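Local coordinates for protein putative succinylglutamate desuccinylase / aspartoacylase (Shewanella amazonensis, PDB 3FMC) that is a putative zinc-dependent hydrolase of the succinylglutamate desuccinylase/aspartoacylase family, probably acting on ester or related acyl bonds, at residues N50-L56 with L71-A75; W100-L105 with T149-A155; D340-H346 with E357-T363. One frame throughout, in Å; residues are numbered along the deposited sequence.

Contact 1: residues N50-L56 with L71-A75; sequences NAVIYQL and LVPLA
Asn50 and Pro73 mark the point where the backbones come nearest, their CA atoms 5.2 Å apart, as helix 48-60 passes the end of strand 69-72. The helix and strands 36-40 and 69-72 form a beta-alpha-beta unit, and beyond Val72 the chain leaves the strand for a turn in which Leu74 has a positive phi (54°). That turn presents the backbone N of Leu74 to the helix, and OD1 of Asn50 accepts from it at 2.9 Å, the bond somewhat bent (144° at the hydrogen) and the donor tilted a little from the amide carbonyl plane. On the same amide, ND2 is hydrogen-bonded to Asn41, so both polar ends are used and its rotation is fixed. CD2 of Leu74 lies 3.7 Å from ND2 of Asn50.

One turn along the helix, Ile53 points at the strand. With CG1 anti to the carbonyl carbon (chi1 -73°) and CD1 fully extended, the long branch brings CD1 to within 3.6 Å of Pro73 N, while CG2 rests against CB and CD2 of Leu71. CD2 of Leu56 closes the row, 4.0 Å from CD2 of Leu71. Branched aliphatic residues suit this buried face, which Ile38 and Ala40 of the neighbouring strand also line. One asparagine amide thus satisfies a buried N-H in the turn beyond strand 69-72, while the rest is hydrocarbon packing, part of it against the backbone of Val72 and Pro73.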
# COMPACT_ATOMS: atom_id res chain seq x y z
N ASN C 50 10.56 -10.98 -19.06
CA ASN C 50 11.46 -10.08 -19.78
C ASN C 50 12.77 -10.82 -20.13
O ASN C 50 13.33 -10.65 -21.25
CB ASN C 50 11.78 -8.83 -18.95
CG ASN C 50 10.52 -8.01 -18.67
OD1 ASN C 50 9.80 -7.70 -19.58
ND2 ASN C 50 10.23 -7.75 -17.40
N ALA C 51 13.26 -11.60 -19.18
CA ALA C 51 14.50 -12.38 -19.36
C ALA C 51 14.25 -13.43 -20.43
O ALA C 51 15.16 -13.74 -21.24
CB ALA C 51 14.95 -13.06 -18.00
N VAL C 52 13.03 -13.97 -20.45
CA VAL C 52 12.68 -14.97 -21.50
C VAL C 52 12.65 -14.32 -22.90
O VAL C 52 13.17 -14.88 -23.89
CB VAL C 52 11.39 -15.76 -21.15
CG1 VAL C 52 11.00 -16.69 -22.31
CG2 VAL C 52 11.56 -16.57 -19.84
N ILE C 53 12.04 -13.14 -22.99
CA ILE C 53 11.99 -12.40 -24.25
C ILE C 53 13.41 -12.04 -24.69
O ILE C 53 13.79 -12.21 -25.88
CB ILE C 53 11.04 -11.18 -24.16
CG1 ILE C 53 9.57 -11.66 -24.14
CG2 ILE C 53 11.26 -10.19 -25.30
CD1 ILE C 53 8.50 -10.53 -24.08
N TYR C 54 14.22 -11.60 -23.74
CA TYR C 54 15.60 -11.26 -24.03
C TYR C 54 16.33 -12.47 -24.67
O TYR C 54 16.92 -12.37 -25.73
CB TYR C 54 16.30 -10.87 -22.73
CG TYR C 54 17.79 -10.67 -22.89
CD1 TYR C 54 18.29 -9.51 -23.51
CD2 TYR C 54 18.69 -11.63 -22.44
CE1 TYR C 54 19.62 -9.33 -23.68
CE2 TYR C 54 20.04 -11.44 -22.61
CZ TYR C 54 20.50 -10.29 -23.24
OH TYR C 54 21.84 -10.08 -23.38
N GLN C 55 16.30 -13.60 -23.98
CA GLN C 55 17.00 -14.79 -24.47
C GLN C 55 16.43 -15.26 -25.80
O GLN C 55 17.21 -15.68 -26.68
CB GLN C 55 16.97 -15.93 -23.46
CG GLN C 55 17.72 -15.66 -22.14
CD GLN C 55 19.20 -15.67 -22.26
OE1 GLN C 55 19.72 -15.34 -23.31
NE2 GLN C 55 19.88 -15.98 -21.20
N LEU C 56 15.12 -15.18 -25.98
CA LEU C 56 14.49 -15.61 -27.21
C LEU C 56 14.97 -14.72 -28.36
O LEU C 56 15.33 -15.21 -29.44
CB LEU C 56 12.96 -15.60 -27.09
CG LEU C 56 12.14 -16.14 -28.28
CD1 LEU C 56 12.53 -17.63 -28.59
CD2 LEU C 56 10.63 -15.99 -27.98
N LEU C 71 7.47 -8.95 -30.19
CA LEU C 71 7.67 -9.21 -28.77
C LEU C 71 7.54 -7.91 -27.99
O LEU C 71 8.10 -6.87 -28.37
CB LEU C 71 9.02 -9.90 -28.47
CG LEU C 71 9.41 -11.10 -29.36
CD1 LEU C 71 10.22 -10.62 -30.66
CD2 LEU C 71 10.16 -12.10 -28.52
N VAL C 72 6.78 -8.01 -26.90
CA VAL C 72 6.44 -6.86 -26.05
C VAL C 72 6.83 -7.16 -24.59
O VAL C 72 6.02 -7.63 -23.81
CB VAL C 72 4.94 -6.48 -26.18
CG1 VAL C 72 4.62 -5.14 -25.40
CG2 VAL C 72 4.51 -6.34 -27.66
N PRO C 73 8.09 -6.91 -24.24
CA PRO C 73 8.53 -7.03 -22.84
C PRO C 73 8.02 -5.76 -22.13
O PRO C 73 7.58 -4.79 -22.78
CB PRO C 73 10.05 -7.01 -22.94
CG PRO C 73 10.32 -6.17 -24.18
CD PRO C 73 9.18 -6.46 -25.14
N LEU C 74 8.03 -5.77 -20.80
CA LEU C 74 7.68 -4.58 -20.03
C LEU C 74 6.33 -4.04 -20.44
O LEU C 74 6.14 -2.82 -20.64
CB LEU C 74 8.81 -3.54 -20.18
CG LEU C 74 10.23 -3.95 -19.81
CD1 LEU C 74 11.29 -3.00 -20.37
CD2 LEU C 74 10.43 -4.19 -18.29
N ALA C 75 5.38 -4.96 -20.54
CA ALA C 75 4.08 -4.62 -21.14
C ALA C 75 3.13 -3.76 -20.27
O ALA C 75 2.11 -3.33 -20.76
CB ALA C 75 3.34 -5.89 -21.65

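Contact 2: residues W100-L105 with T149-A155; sequences WNREYL and TTGHRLA. With SO4 (sulfate ion), chain K.
Glu103 and His152 bring loop and helix closest, their CA atoms 5.0 Å apart. Here packing is tight: His152 ND1 donates to Glu103 O at 2.8 Å, which fixes the ring's rotation, while its NE2 is bonded to Arg141. The Glu103 chain, bent at chi2 (-82°), folds back over the first turn of the helix and places OE2 2.9 Å from the hydroxyl OG1 of Thr149, which donates from above the carboxylate plane. That same OG1 accepts from His152 N. Were Glu103 cut back to an alanine, the Thr149 hydroxyl would probably lose this acceptor, and the helix start a tie to the loop. Gly151, lacking a side chain, lets the Trp100 ring edge come to 3.6 Å between CZ3 and Gly151 CA, and CB of Ala155 sits over the centre of the Tyr104 ring, a CH-pi contact 3.7 Å from the centroid.

Where the backbones do not meet directly, a water bridges Trp100 O and Gly151 O. The solvent side belongs to the exposed Arg102, which turns from the helix to grip a sulfate, probably from the crystallisation liquor, together with Asn101, Arg91 and Asn99. The arrangement is a threonine N-cap, its hydroxyl held in turn by a loop carboxylate, at the start of helix 150-163.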
# COMPACT_ATOMS: atom_id res chain seq x y z
N TRP C 100 -4.99 -6.54 -13.58
CA TRP C 100 -4.70 -6.06 -14.94
C TRP C 100 -5.03 -7.12 -16.00
O TRP C 100 -5.38 -6.75 -17.15
CB TRP C 100 -3.26 -5.72 -15.09
CG TRP C 100 -2.70 -4.67 -14.13
CD1 TRP C 100 -1.72 -4.87 -13.23
CD2 TRP C 100 -3.06 -3.30 -14.04
NE1 TRP C 100 -1.40 -3.70 -12.59
CE2 TRP C 100 -2.21 -2.71 -13.06
CE3 TRP C 100 -4.01 -2.50 -14.67
CZ2 TRP C 100 -2.30 -1.37 -12.69
CZ3 TRP C 100 -4.11 -1.15 -14.29
CH2 TRP C 100 -3.25 -0.61 -13.32
N ASN C 101 -4.95 -8.39 -15.59
CA ASN C 101 -5.27 -9.53 -16.48
C ASN C 101 -6.71 -9.99 -16.37
O ASN C 101 -7.07 -11.15 -16.68
CB ASN C 101 -4.26 -10.65 -16.21
CG ASN C 101 -4.27 -11.74 -17.29
OD1 ASN C 101 -4.31 -11.45 -18.49
ND2 ASN C 101 -4.18 -12.99 -16.84
N ARG C 102 -7.57 -9.09 -15.90
CA ARG C 102 -9.01 -9.30 -15.94
C ARG C 102 -9.65 -8.16 -16.75
O ARG C 102 -10.86 -8.05 -16.78
CB ARG C 102 -9.61 -9.35 -14.55
CG ARG C 102 -9.19 -10.58 -13.80
CD ARG C 102 -9.60 -11.89 -14.47
NE ARG C 102 -9.14 -12.95 -13.58
CZ ARG C 102 -7.91 -13.47 -13.59
NH1 ARG C 102 -7.04 -13.17 -14.54
NH2 ARG C 102 -7.58 -14.38 -12.67
N GLU C 103 -8.83 -7.34 -17.40
CA GLU C 103 -9.32 -6.17 -18.16
C GLU C 103 -9.46 -6.33 -19.67
O GLU C 103 -9.77 -5.38 -20.39
CB GLU C 103 -8.40 -5.01 -17.84
CG GLU C 103 -8.64 -4.40 -16.46
CD GLU C 103 -9.79 -3.43 -16.42
OE1 GLU C 103 -10.74 -3.53 -17.26
OE2 GLU C 103 -9.72 -2.54 -15.55
N TYR C 104 -9.28 -7.54 -20.18
CA TYR C 104 -9.38 -7.70 -21.65
C TYR C 104 -10.84 -7.63 -22.11
O TYR C 104 -11.77 -7.74 -21.32
CB TYR C 104 -8.62 -8.96 -22.14
CG TYR C 104 -7.10 -8.84 -21.97
CD1 TYR C 104 -6.30 -8.30 -22.96
CD2 TYR C 104 -6.47 -9.23 -20.80
CE1 TYR C 104 -4.97 -8.16 -22.83
CE2 TYR C 104 -5.11 -9.09 -20.65
CZ TYR C 104 -4.35 -8.54 -21.66
OH TYR C 104 -2.98 -8.47 -21.49
N LEU C 105 -11.02 -7.47 -23.41
CA LEU C 105 -12.31 -7.22 -24.02
C LEU C 105 -12.94 -8.48 -24.56
O LEU C 105 -12.33 -9.16 -25.38
CB LEU C 105 -12.10 -6.25 -25.19
CG LEU C 105 -13.33 -5.83 -26.01
CD1 LEU C 105 -14.48 -5.36 -25.11
CD2 LEU C 105 -12.92 -4.80 -27.08
N THR C 149 -11.33 2.50 -18.30
CA THR C 149 -10.38 2.42 -17.17
C THR C 149 -8.92 2.40 -17.63
O THR C 149 -8.60 2.07 -18.78
CB THR C 149 -10.63 1.17 -16.25
OG1 THR C 149 -10.26 -0.02 -16.94
CG2 THR C 149 -12.08 1.05 -15.79
N THR C 150 -8.02 2.70 -16.70
CA THR C 150 -6.59 2.66 -16.95
C THR C 150 -6.18 1.28 -17.47
O THR C 150 -5.47 1.16 -18.48
CB THR C 150 -5.82 3.06 -15.66
OG1 THR C 150 -6.25 4.40 -15.30
CG2 THR C 150 -4.26 2.96 -15.86
N GLY C 151 -6.69 0.25 -16.79
CA GLY C 151 -6.34 -1.14 -17.10
C GLY C 151 -7.00 -1.59 -18.39
O GLY C 151 -6.40 -2.31 -19.18
N HIS C 152 -8.21 -1.15 -18.64
CA HIS C 152 -8.88 -1.52 -19.90
C HIS C 152 -8.17 -0.91 -21.10
O HIS C 152 -8.04 -1.58 -22.15
CB HIS C 152 -10.36 -1.14 -19.86
CG HIS C 152 -11.21 -1.80 -20.89
ND1 HIS C 152 -11.34 -3.18 -20.99
CD2 HIS C 152 -12.05 -1.27 -21.80
CE1 HIS C 152 -12.22 -3.45 -21.94
NE2 HIS C 152 -12.68 -2.31 -22.43
N ARG C 153 -7.70 0.33 -20.98
CA ARG C 153 -7.00 0.95 -22.09
C ARG C 153 -5.74 0.12 -22.37
O ARG C 153 -5.41 -0.15 -23.51
CB ARG C 153 -6.64 2.39 -21.80
CG ARG C 153 -5.75 3.03 -22.83
CD ARG C 153 -5.59 4.54 -22.60
NE ARG C 153 -6.87 5.11 -22.91
CZ ARG C 153 -7.27 5.44 -24.13
NH1 ARG C 153 -6.46 5.33 -25.17
NH2 ARG C 153 -8.50 5.89 -24.29
N LEU C 154 -5.03 -0.28 -21.33
CA LEU C 154 -3.83 -1.08 -21.56
C LEU C 154 -4.16 -2.39 -22.22
O LEU C 154 -3.56 -2.75 -23.25
CB LEU C 154 -3.11 -1.35 -20.24
CG LEU C 154 -1.95 -2.36 -20.22
CD1 LEU C 154 -0.75 -1.88 -21.02
CD2 LEU C 154 -1.55 -2.77 -18.77
N ALA C 155 -5.09 -3.13 -21.63
CA ALA C 155 -5.44 -4.45 -22.11
C ALA C 155 -5.93 -4.46 -23.54
O ALA C 155 -5.53 -5.33 -24.33
CB ALA C 155 -6.44 -5.10 -21.20
S SO4 K . -3.94 -14.63 -13.23
O1 SO4 K . -4.39 -13.30 -13.68
O2 SO4 K . -4.89 -15.14 -12.24
O3 SO4 K . -2.57 -14.68 -12.63
O4 SO4 K . -3.90 -15.50 -14.42
O HOH W 1 -4.76 -4.08 -17.57

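Contact 3: residues D340-H346 with E357-T363; sequences DGVPILH and ELYKVMT
Val342 and Met362 (a selenomethionine) form an antiparallel hydrogen-bonded pair, Val342 N donating to Met362 O at 2.7 Å in the carbonyl plane and Met362 N returning a bond to Val342 O. Farther along, Ile344 N donates to Lys360 O and Lys360 N to Leu345 O. Pro343 stands in the non-hydrogen-bonded pair with Val361, a place where a residue without an N-H costs no bond to this partner strand.

Those last two bonds define a classic beta bulge: Ile344 and Leu345 together face Lys360, and the register shifts by one. Strand 341-346 here lies between strands 176-184 and 357-363, and the latter is paired on its other edge with strand 290-294, where Leu358 and Tyr359 opposite Phe293 make a second classic bulge.

The side chains of the bulge residues Ile344 and Leu345 make apolar contacts. CG1 of Ile344 lies 3.6 Å from CG of Met362, whose extended chain crosses the isoleucine, SE and CE near its CG1 and CD1; a long flexible side chain suits this buried spot, which Tyr198 also lines. Leu345 and Lys360 run side by side, CD1 of the leucine 3.9 Å from CB of the lysine, so the lysine's aliphatic stem is used for packing.

Aromatic contacts gather on the side of Pro343, Tyr359 and His346. CB of His346 lies over the Tyr359 ring, 3.5 Å from the centroid, in a CH-pi contact. The first torsion of His346 (chi1 73°), with CG between the backbone N and the carbonyl carbon, sets the imidazole beside the tyrosine, CD2 near its CZ and OH. The two rings are oblique, their planes 58° apart, and the imidazole stacks on Tyr303. CB of Pro343 comes within 3.6 Å of CD2 of Tyr359, whose hydroxyl is bonded to Gly305 O.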
# COMPACT_ATOMS: atom_id res chain seq x y z
N ASP C 340 -4.85 -36.17 -3.26
CA ASP C 340 -3.57 -36.35 -3.95
C ASP C 340 -3.56 -35.32 -5.09
O ASP C 340 -4.57 -35.06 -5.73
CB ASP C 340 -3.46 -37.71 -4.60
CG ASP C 340 -3.43 -38.87 -3.59
OD1 ASP C 340 -3.42 -38.67 -2.35
OD2 ASP C 340 -3.42 -40.00 -4.11
N GLY C 341 -2.40 -34.75 -5.35
CA GLY C 341 -2.26 -33.79 -6.41
C GLY C 341 -0.85 -33.30 -6.48
O GLY C 341 0.06 -33.82 -5.79
N VAL C 342 -0.65 -32.30 -7.34
CA VAL C 342 0.65 -31.66 -7.54
C VAL C 342 0.57 -30.17 -7.18
O VAL C 342 -0.06 -29.42 -7.90
CB VAL C 342 1.12 -31.74 -9.02
CG1 VAL C 342 2.51 -31.12 -9.15
CG2 VAL C 342 1.22 -33.20 -9.49
N PRO C 343 1.18 -29.78 -6.06
CA PRO C 343 1.24 -28.35 -5.71
C PRO C 343 2.03 -27.62 -6.78
O PRO C 343 3.15 -28.04 -7.12
CB PRO C 343 1.95 -28.36 -4.34
CG PRO C 343 2.65 -29.61 -4.28
CD PRO C 343 1.85 -30.61 -5.05
N ILE C 344 1.41 -26.59 -7.37
CA ILE C 344 2.05 -25.79 -8.44
C ILE C 344 2.72 -24.54 -7.88
O ILE C 344 3.82 -24.14 -8.28
CB ILE C 344 0.99 -25.40 -9.54
CG1 ILE C 344 0.43 -26.67 -10.22
CG2 ILE C 344 1.56 -24.43 -10.55
CD1 ILE C 344 1.52 -27.62 -10.80
N LEU C 345 2.04 -23.93 -6.91
CA LEU C 345 2.53 -22.67 -6.37
C LEU C 345 2.01 -22.51 -4.95
O LEU C 345 0.99 -23.12 -4.57
CB LEU C 345 2.07 -21.50 -7.28
CG LEU C 345 0.56 -21.30 -7.51
CD1 LEU C 345 -0.07 -20.46 -6.35
CD2 LEU C 345 0.16 -20.65 -8.82
N HIS C 346 2.70 -21.68 -4.19
CA HIS C 346 2.29 -21.33 -2.85
C HIS C 346 2.53 -19.84 -2.58
O HIS C 346 3.30 -19.15 -3.27
CB HIS C 346 2.93 -22.26 -1.78
CG HIS C 346 4.40 -22.05 -1.52
ND1 HIS C 346 4.92 -20.88 -0.97
CD2 HIS C 346 5.45 -22.90 -1.64
CE1 HIS C 346 6.22 -21.02 -0.81
NE2 HIS C 346 6.57 -22.25 -1.17
N GLU C 357 -4.80 -17.64 0.65
CA GLU C 357 -4.60 -18.77 -0.27
C GLU C 357 -3.17 -19.29 -0.09
O GLU C 357 -2.20 -18.62 -0.43
CB GLU C 357 -4.86 -18.36 -1.69
CG GLU C 357 -4.75 -19.51 -2.72
CD GLU C 357 -4.70 -18.99 -4.14
OE1 GLU C 357 -5.72 -18.52 -4.70
OE2 GLU C 357 -3.60 -19.05 -4.70
N LEU C 358 -3.07 -20.50 0.44
CA LEU C 358 -1.76 -21.11 0.70
C LEU C 358 -1.14 -21.77 -0.53
O LEU C 358 0.03 -21.54 -0.80
CB LEU C 358 -1.84 -22.13 1.85
CG LEU C 358 -1.79 -21.61 3.28
CD1 LEU C 358 -2.16 -22.77 4.24
CD2 LEU C 358 -0.39 -21.01 3.61
N TYR C 359 -1.90 -22.57 -1.25
CA TYR C 359 -1.41 -23.24 -2.44
C TYR C 359 -2.47 -23.35 -3.51
O TYR C 359 -3.64 -23.25 -3.20
CB TYR C 359 -1.03 -24.71 -2.12
CG TYR C 359 0.32 -25.01 -1.46
CD1 TYR C 359 0.52 -24.86 -0.10
CD2 TYR C 359 1.38 -25.55 -2.20
CE1 TYR C 359 1.71 -25.15 0.52
CE2 TYR C 359 2.56 -25.88 -1.60
CZ TYR C 359 2.74 -25.69 -0.24
OH TYR C 359 3.93 -25.99 0.37
N LYS C 360 -2.03 -23.48 -4.76
CA LYS C 360 -2.86 -23.98 -5.85
C LYS C 360 -2.28 -25.37 -6.23
O LYS C 360 -1.05 -25.54 -6.35
CB LYS C 360 -2.96 -23.04 -7.02
CG LYS C 360 -3.77 -21.79 -6.70
CD LYS C 360 -3.94 -21.00 -7.98
CE LYS C 360 -4.58 -19.73 -7.75
NZ LYS C 360 -4.86 -19.19 -9.11
N VAL C 361 -3.18 -26.34 -6.35
CA VAL C 361 -2.85 -27.73 -6.55
C VAL C 361 -3.59 -28.37 -7.71
O VAL C 361 -4.81 -28.28 -7.79
CB VAL C 361 -3.20 -28.52 -5.24
CG1 VAL C 361 -2.82 -30.01 -5.36
CG2 VAL C 361 -2.52 -27.87 -4.05
N MSE C 362 -2.86 -28.98 -8.66
CA MSE C 362 -3.53 -29.74 -9.71
C MSE C 362 -3.88 -31.10 -9.14
O MSE C 362 -3.04 -31.74 -8.50
CB MSE C 362 -2.60 -29.95 -10.93
CG MSE C 362 -2.26 -28.68 -11.58
SE MSE C 362 -1.25 -29.00 -13.24
CE MSE C 362 -0.87 -27.16 -13.72
N THR C 363 -5.13 -31.49 -9.32
CA THR C 363 -5.62 -32.77 -8.90
C THR C 363 -6.09 -33.52 -10.17
O THR C 363 -6.27 -32.93 -11.26
CB THR C 363 -6.80 -32.64 -7.90
OG1 THR C 363 -7.94 -32.09 -8.56
CG2 THR C 363 -6.38 -31.78 -6.70

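How the contacts relate
From the N terminus, contact 1 comes first: the chain runs down helix 48-60 and returns through strand 69-72, closing a short loop of 14 residues. Contact 2 then closes a longer, mostly helical excursion of 43 residues, bringing the loop at 100-105 back to the start of helix 150-163. Contact 3 follows much later, across 10 residues, pairing strands 341-346 and 357-363, which carry the pairing on from strand 176-184 to strand 290-294. The three lie in series, none nested or crossing. Contacts 1 and 2 both belong to the catalytic domain and touch directly, Ala75 O lying 3.2 Å from Leu154 CD1. Contact 3 stays about 7 Å from contact 2 at the nearest atoms, yet both meet the fourth subunit.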